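PDB 5MU5: DUF115 domain-containing protein from Magnetospirillum magneticum AMB-1, which is a Maf-family glycosyltransferase that takes part in flagella formation, probably by transferring sugars to flagellin. Local coordinates for residues Y133-L138 against S162-R167. Numbering follows the deposited sequence.
Sequences YQLPIL and STVDWR
Leu135 reaches from the first turn of helix 134-142 to Val164, in the loop that leads into helix 166-171, and the two branched side chains meet methyl to methyl, with CD1 of Leu135 4.1 Å from CG1 of Val164. The bond from CA to CB of Leu135 is directed toward the loop, and the CG-CD1 bond runs nearly parallel to it, so CD1 is the branch that arrives. With CG1 anti to the backbone N (chi1 177°), this branch of Val164 is the one set against both the leucine methyl and the ring of Trp166, two neighbours in directions about 90° apart. It lies 3.8 Å above the indole plane, displaced toward the rim.

The second contact joins Tyr133, two residues before Leu135, to Thr163, one before Val164. Tyr133 leaves the backbone pointing away from the loop, yet its ring swings back far enough for OH to come within 4.0 Å of Thr163 CG2. The methyl approaches the phenol end obliquely, in van der Waals contact; the polar partner of Tyr133 OH is Leu47 O. The two branches of Thr163 divide the work: CG2 faces the tyrosine, while OG1 bonds to Leu131 O, just ahead of the helix, and so ties the loop to the approach of helix 134-142.

The backbones stay well apart, CA of Tyr133 lying 7.3 Å from CA of Val164, and side chains alone bridge them. Behind the loop, Asn15 of helix 9-22 holds Val164 O and Trp166 N. This is apolar packing between two connections of the four-stranded parallel beta sheet of an alpha/beta domain, strand order 3-2-1-4: helix 134-142 follows strand 123-127, and the loop before helix 166-171 belongs to the crossover from strand 146-150 to strand 180-183, within the Maf N-terminal domain.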
ATOM      1  N   TYR A 133      -0.928 -33.071 -10.867  1.00 45.84           N
ATOM      2  CA  TYR A 133      -0.472 -34.240 -10.108  1.00 47.44           C
ATOM      3  C   TYR A 133       0.185 -33.856  -8.753  1.00 49.49           C
ATOM      4  O   TYR A 133       0.080 -34.588  -7.779  1.00 55.38           O
ATOM      5  CB  TYR A 133       0.513 -35.058 -10.947  1.00 47.74           C
ATOM      6  CG  TYR A 133      -0.083 -35.699 -12.188  1.00 48.39           C
ATOM      7  CD1 TYR A 133      -1.227 -36.487 -12.097  1.00 50.25           C
ATOM      8  CD2 TYR A 133       0.517 -35.553 -13.435  1.00 47.91           C
ATOM      9  CE1 TYR A 133      -1.773 -37.095 -13.210  1.00 52.39           C
ATOM     10  CE2 TYR A 133      -0.016 -36.164 -14.559  1.00 51.12           C
ATOM     11  CZ  TYR A 133      -1.171 -36.933 -14.437  1.00 53.15           C
ATOM     12  OH  TYR A 133      -1.739 -37.555 -15.525  1.00 56.46           O
ATOM     13  N   GLN A 134       0.844 -32.705  -8.687  1.00 47.55           N
ATOM     14  CA  GLN A 134       1.459 -32.250  -7.435  1.00 47.18           C
ATOM     15  C   GLN A 134       0.468 -31.879  -6.332  1.00 47.27           C
ATOM     16  O   GLN A 134       0.771 -32.059  -5.156  1.00 48.57           O
ATOM     17  CB  GLN A 134       2.422 -31.059  -7.680  1.00 47.55           C
ATOM     18  CG  GLN A 134       1.793 -29.744  -8.167  1.00 47.69           C
ATOM     19  CD  GLN A 134       1.457 -29.724  -9.660  1.00 47.90           C
ATOM     20  OE1 GLN A 134       1.656 -30.705 -10.362  1.00 50.77           O
ATOM     21  NE2 GLN A 134       0.945 -28.603 -10.139  1.00 50.20           N
ATOM     22  N   LEU A 135      -0.715 -31.393  -6.703  1.00 48.75           N
ATOM     23  CA  LEU A 135      -1.688 -30.833  -5.726  1.00 48.81           C
ATOM     24  C   LEU A 135      -2.097 -31.693  -4.542  1.00 48.17           C
ATOM     25  O   LEU A 135      -1.993 -31.248  -3.414  1.00 50.87           O
ATOM     26  CB  LEU A 135      -2.957 -30.321  -6.422  1.00 48.80           C
ATOM     27  CG  LEU A 135      -2.828 -29.008  -7.171  1.00 48.50           C
ATOM     28  CD1 LEU A 135      -4.171 -28.667  -7.798  1.00 51.52           C
ATOM     29  CD2 LEU A 135      -2.366 -27.876  -6.266  1.00 48.93           C
ATOM     30  N   PRO A 136      -2.592 -32.909  -4.785  1.00 49.71           N
ATOM     31  CA  PRO A 136      -2.944 -33.727  -3.636  1.00 48.43           C
ATOM     32  C   PRO A 136      -1.844 -33.745  -2.590  1.00 47.80           C
ATOM     33  O   PRO A 136      -2.114 -33.539  -1.419  1.00 50.06           O
ATOM     34  CB  PRO A 136      -3.108 -35.127  -4.233  1.00 49.19           C
ATOM     35  CG  PRO A 136      -3.409 -34.923  -5.676  1.00 48.43           C
ATOM     36  CD  PRO A 136      -2.844 -33.593  -6.071  1.00 49.66           C
ATOM     37  N   ILE A 137      -0.608 -33.965  -3.022  1.00 48.97           N
ATOM     38  CA  ILE A 137       0.535 -34.078  -2.104  1.00 49.79           C
ATOM     39  C   ILE A 137       0.834 -32.776  -1.348  1.00 46.34           C
ATOM     40  O   ILE A 137       0.998 -32.794  -0.137  1.00 46.47           O
ATOM     41  CB  ILE A 137       1.810 -34.549  -2.848  1.00 52.30           C
ATOM     42  CG1 ILE A 137       1.592 -35.949  -3.433  1.00 53.70           C
ATOM     43  CG2 ILE A 137       3.015 -34.564  -1.902  1.00 53.25           C
ATOM     44  CD1 ILE A 137       2.609 -36.365  -4.481  1.00 55.32           C
ATOM     45  N   LEU A 138       0.897 -31.655  -2.060  1.00 44.17           N
ATOM     46  CA  LEU A 138       1.182 -30.357  -1.435  1.00 45.40           C
ATOM     47  C   LEU A 138       0.086 -29.966  -0.430  1.00 44.10           C
ATOM     48  O   LEU A 138       0.366 -29.431   0.633  1.00 42.29           O
ATOM     49  CB  LEU A 138       1.324 -29.257  -2.508  1.00 45.56           C
ATOM     50  CG  LEU A 138       2.445 -29.385  -3.555  1.00 46.70           C
ATOM     51  CD1 LEU A 138       2.303 -28.338  -4.665  1.00 47.98           C
ATOM     52  CD2 LEU A 138       3.793 -29.240  -2.893  1.00 46.98           C
ATOM     53  N   SER A 162      -9.816 -33.504 -16.031  1.00 45.55           N
ATOM     54  CA  SER A 162      -9.740 -34.953 -16.074  1.00 48.67           C
ATOM     55  C   SER A 162      -8.910 -35.564 -14.952  1.00 48.82           C
ATOM     56  O   SER A 162      -9.017 -36.757 -14.698  1.00 51.78           O
ATOM     57  CB  SER A 162      -9.160 -35.409 -17.416  1.00 47.85           C
ATOM     58  OG  SER A 162     -10.012 -35.017 -18.468  1.00 47.56           O
ATOM     59  N   THR A 163      -8.096 -34.766 -14.275  1.00 49.22           N
ATOM     60  CA  THR A 163      -7.082 -35.318 -13.361  1.00 50.31           C
ATOM     61  C   THR A 163      -7.080 -34.826 -11.922  1.00 49.35           C
ATOM     62  O   THR A 163      -6.562 -35.511 -11.058  1.00 53.24           O
ATOM     63  CB  THR A 163      -5.656 -35.082 -13.918  1.00 49.73           C
ATOM     64  OG1 THR A 163      -5.511 -33.722 -14.339  1.00 49.80           O
ATOM     65  CG2 THR A 163      -5.393 -35.977 -15.098  1.00 52.53           C
ATOM     66  N   VAL A 164      -7.634 -33.653 -11.658  1.00 46.67           N
ATOM     67  CA  VAL A 164      -7.632 -33.107 -10.318  1.00 43.31           C
ATOM     68  C   VAL A 164      -9.019 -33.229  -9.707  1.00 44.93           C
ATOM     69  O   VAL A 164     -10.011 -33.131 -10.409  1.00 45.72           O
ATOM     70  CB  VAL A 164      -7.254 -31.633 -10.372  1.00 42.22           C
ATOM     71  CG1 VAL A 164      -7.315 -30.999  -8.996  1.00 42.72           C
ATOM     72  CG2 VAL A 164      -5.872 -31.482 -10.975  1.00 44.33           C
ATOM     73  N   ASP A 165      -9.081 -33.428  -8.396  1.00 45.13           N
ATOM     74  CA  ASP A 165     -10.339 -33.379  -7.683  1.00 48.01           C
ATOM     75  C   ASP A 165     -10.543 -31.917  -7.257  1.00 46.05           C
ATOM     76  O   ASP A 165     -10.154 -31.509  -6.173  1.00 44.28           O
ATOM     77  CB  ASP A 165     -10.323 -34.315  -6.470  1.00 50.66           C
ATOM     78  CG  ASP A 165     -11.717 -34.558  -5.907  1.00 55.20           C
ATOM     79  OD1 ASP A 165     -12.651 -33.794  -6.241  1.00 56.46           O
ATOM     80  OD2 ASP A 165     -11.884 -35.519  -5.129  1.00 60.79           O
ATOM     81  N   TRP A 166     -11.161 -31.135  -8.133  1.00 44.15           N
ATOM     82  CA  TRP A 166     -11.315 -29.709  -7.921  1.00 40.31           C
ATOM     83  C   TRP A 166     -12.344 -29.236  -6.895  1.00 39.62           C
ATOM     84  O   TRP A 166     -12.228 -28.126  -6.368  1.00 39.25           O
ATOM     85  CB  TRP A 166     -11.655 -29.057  -9.246  1.00 40.58           C
ATOM     86  CG  TRP A 166     -10.498 -28.797 -10.106  1.00 40.22           C
ATOM     87  CD1 TRP A 166     -10.177 -29.429 -11.270  1.00 39.65           C
ATOM     88  CD2 TRP A 166      -9.507 -27.802  -9.894  1.00 38.73           C
ATOM     89  NE1 TRP A 166      -9.048 -28.875 -11.802  1.00 40.94           N
ATOM     90  CE2 TRP A 166      -8.603 -27.879 -10.972  1.00 39.75           C
ATOM     91  CE3 TRP A 166      -9.289 -26.849  -8.891  1.00 38.99           C
ATOM     92  CZ2 TRP A 166      -7.485 -27.029 -11.085  1.00 39.53           C
ATOM     93  CZ3 TRP A 166      -8.178 -26.005  -8.990  1.00 38.15           C
ATOM     94  CH2 TRP A 166      -7.288 -26.100 -10.083  1.00 38.20           C
ATOM     95  N   ARG A 167     -13.361 -30.037  -6.635  1.00 41.68           N
ATOM     96  CA  ARG A 167     -14.434 -29.610  -5.753  1.00 45.31           C
ATOM     97  C   ARG A 167     -13.986 -29.235  -4.338  1.00 44.58           C
ATOM     98  O   ARG A 167     -14.386 -28.203  -3.853  1.00 42.76           O
ATOM     99  CB  ARG A 167     -15.609 -30.610  -5.711  1.00 47.41           C
ATOM    100  CG  ARG A 167     -16.687 -30.173  -4.714  1.00 50.80           C
ATOM    101  CD  ARG A 167     -18.028 -30.852  -4.871  1.00 53.90           C
ATOM    102  NE  ARG A 167     -18.814 -30.287  -5.963  1.00 60.43           N
ATOM    103  CZ  ARG A 167     -19.587 -29.203  -5.873  1.00 60.33           C
ATOM    104  NH1 ARG A 167     -19.685 -28.511  -4.745  1.00 60.63           N
ATOM    105  NH2 ARG A 167     -20.258 -28.792  -6.934  1.00 60.12           N
TER